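Long-range contact in DUF3822 family protein (Bacteroides thetaiotaomicron VPI-5482, PDB 3HRG), which is of unknown function but has an actin-like ATPase fold, so that nucleotide binding can be suspected though not established: residues Gly158-Met163 / Arg213-Leu218. Sequence-based numbering, arbitrary orientation. Where two conformers were deposited one is given.
Sequences GNSKKM and RDELHL
Two neighbouring parallel strands of a five-stranded mixed sheet pair near their N-terminal ends, Lys162 beside Glu215 and Met163 beside Leu216. The ladder alternates as parallel strands do: Glu215 N donates to Lys161 O, Met163 N to Glu215 O at 2.8 Å, and His217 N to Met163 O. One step earlier a side chain takes over from the backbone. Asp214 OD1 accepts Lys161 N at 2.9 Å, met from above the carboxylate plane, while Arg213 NE reaches the same OD1 from the opposite face at 2.6 Å. Arg213 grips the carboxylate side-on, its NH2 binding OD2 on the syn lone pair, and Asn210 N also binds OD2. An alanine in place of Asp214 would probably leave Lys161 N without its acceptor and the Arg213 guanidinium free to swing. Lys161 runs extended alongside the aspartate, its CE 3.9 Å from Arg213 NH2. On one face of the sheet Lys162 and Glu215 lie side by side; the lysine bends at its end (chi4 74°), carrying NZ back to Gly158 O, Ser160 O and Ser160 OG, which ties down the turn before the strand. Glu215 OE1 instead takes His217 NE2 in the ring plane at 2.8 Å. On the other face the contact is apolar: Met163, a selenomethionine, sets CG 3.7 Å from Leu216 CD1 and packs against Leu200, Val203 and Trp204 of helix 193-206. Strand order 3-2-1-4-5, with these as its first and fourth strands and helix 193-206, which leads from the third strand to the fourth, packed on the Met163 face, is that of an actin-like ATPase domain.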
loop_
_atom_site.group_PDB
_atom_site.type_symbol
_atom_site.label_atom_id
_atom_site.label_comp_id
_atom_site.label_asym_id
_atom_site.label_seq_id
_atom_site.Cartn_x
_atom_site.Cartn_y
_atom_site.Cartn_z
ATOM N N GLY A 158 5.064 20.270 11.037
ATOM C CA GLY A 158 5.395 21.375 10.102
ATOM C C GLY A 158 4.163 21.835 9.321
ATOM O O GLY A 158 3.371 20.995 8.873
ATOM N N ASN A 159 4.099 23.156 9.114
ATOM C CA ASN A 159 3.007 23.851 8.423
ATOM C C ASN A 159 3.092 23.886 6.889
ATOM O O ASN A 159 2.702 24.884 6.259
ATOM C CB ASN A 159 2.880 25.291 8.965
ATOM C CG ASN A 159 4.184 26.076 8.895
ATOM O OD1 ASN A 159 5.249 25.523 8.627
ATOM N ND2 ASN A 159 4.102 27.380 9.157
ATOM N N SER A 160 3.684 22.850 6.306
ATOM C CA SER A 160 3.751 22.693 4.870
ATOM C C SER A 160 2.816 21.576 4.419
ATOM O O SER A 160 2.475 20.691 5.228
ATOM C CB SER A 160 5.180 22.306 4.516
ATOM O OG SER A 160 5.537 21.071 5.179
ATOM N N LYS A 161 2.372 21.627 3.155
ATOM C CA LYS A 161 1.588 20.530 2.570
ATOM C C LYS A 161 2.608 19.478 2.205
ATOM O O LYS A 161 3.790 19.780 1.958
ATOM C CB LYS A 161 0.794 20.925 1.336
ATOM C CG LYS A 161 -0.237 22.003 1.579
ATOM C CD LYS A 161 -1.030 22.286 0.325
ATOM C CE LYS A 161 -2.004 23.431 0.514
ATOM N NZ LYS A 161 -2.801 23.608 -0.740
ATOM N N LYS A 162 2.173 18.232 2.141
ATOM C CA LYS A 162 3.116 17.155 1.893
ATOM C C LYS A 162 2.610 16.159 0.871
ATOM O O LYS A 162 1.424 15.824 0.842
ATOM C CB LYS A 162 3.460 16.477 3.224
ATOM C CG LYS A 162 4.250 17.432 4.177
ATOM C CD LYS A 162 4.388 16.895 5.517
ATOM C CE LYS A 162 4.963 17.898 6.488
ATOM N NZ LYS A 162 3.996 18.960 6.886
HETATM N N MSE A 163 3.527 15.736 0.011
HETATM C CA MSE A 163 3.257 14.713 -0.977
HETATM C C MSE A 163 4.117 13.512 -0.605
HETATM O O MSE A 163 5.354 13.644 -0.519
HETATM C CB MSE A 163 3.652 15.180 -2.398
HETATM C CG MSE A 163 3.444 14.091 -3.426
HETATM SE SE MSE A 163 3.786 14.659 -5.264
HETATM C CE MSE A 163 2.400 15.944 -5.454
ATOM N N ARG A 213 7.841 25.987 -0.294
ATOM C CA ARG A 213 7.345 25.574 1.032
ATOM C C ARG A 213 6.986 24.095 1.170
ATOM O O ARG A 213 7.375 23.437 2.139
ATOM C CB ARG A 213 6.068 26.375 1.359
ATOM C CG ARG A 213 5.330 26.073 2.708
ATOM C CD ARG A 213 3.923 26.711 2.675
ATOM N NE ARG A 213 3.003 25.958 1.782
ATOM C CZ ARG A 213 1.922 26.457 1.165
ATOM N NH1 ARG A 213 1.604 27.747 1.265
ATOM N NH2 ARG A 213 1.167 25.677 0.385
ATOM N N ASP A 214 6.240 23.571 0.197
ATOM C CA ASP A 214 5.718 22.183 0.295
ATOM C C ASP A 214 6.763 21.091 0.080
ATOM O O ASP A 214 7.784 21.326 -0.528
ATOM C CB ASP A 214 4.434 22.076 -0.527
ATOM C CG ASP A 214 3.394 23.092 -0.081
ATOM O OD1 ASP A 214 3.329 23.421 1.108
ATOM O OD2 ASP A 214 2.610 23.569 -0.906
ATOM N N GLU A 215 6.457 19.883 0.552
ATOM C CA GLU A 215 7.453 18.818 0.549
ATOM C C GLU A 215 7.062 17.554 -0.154
ATOM O O GLU A 215 5.911 17.145 -0.110
ATOM C CB GLU A 215 7.827 18.457 2.013
ATOM C CG GLU A 215 8.416 19.629 2.807
ATOM C CD GLU A 215 8.797 19.303 4.261
ATOM O OE1 GLU A 215 8.613 18.156 4.751
ATOM O OE2 GLU A 215 9.288 20.230 4.922
ATOM N N LEU A 216 8.068 16.937 -0.789
ATOM C CA LEU A 216 7.930 15.648 -1.448
ATOM C C LEU A 216 8.774 14.655 -0.652
ATOM O O LEU A 216 9.992 14.888 -0.443
ATOM C CB LEU A 216 8.397 15.679 -2.909
ATOM C CG LEU A 216 8.514 14.325 -3.592
ATOM C CD1 LEU A 216 7.151 13.573 -3.540
ATOM C CD2 LEU A 216 9.050 14.477 -5.037
ATOM N N HIS A 217 8.142 13.571 -0.224
ATOM C CA HIS A 217 8.768 12.476 0.520
ATOM C C HIS A 217 8.637 11.184 -0.307
ATOM O O HIS A 217 7.542 10.775 -0.687
ATOM C CB HIS A 217 8.134 12.341 1.899
ATOM C CG HIS A 217 8.331 13.541 2.776
ATOM N ND1 HIS A 217 9.225 13.553 3.818
ATOM C CD2 HIS A 217 7.753 14.771 2.761
ATOM C CE1 HIS A 217 9.200 14.741 4.413
ATOM N NE2 HIS A 217 8.316 15.500 3.790
ATOM N N LEU A 218 9.765 10.564 -0.608
ATOM C CA LEU A 218 9.808 9.374 -1.451
ATOM C C LEU A 218 10.199 8.119 -0.689
ATOM O O LEU A 218 11.050 8.164 0.213
ATOM C CB LEU A 218 10.845 9.593 -2.563
ATOM C CG LEU A 218 10.594 10.718 -3.552
ATOM C CD1 LEU A 218 11.844 11.010 -4.365
ATOM C CD2 LEU A 218 9.427 10.361 -4.442
#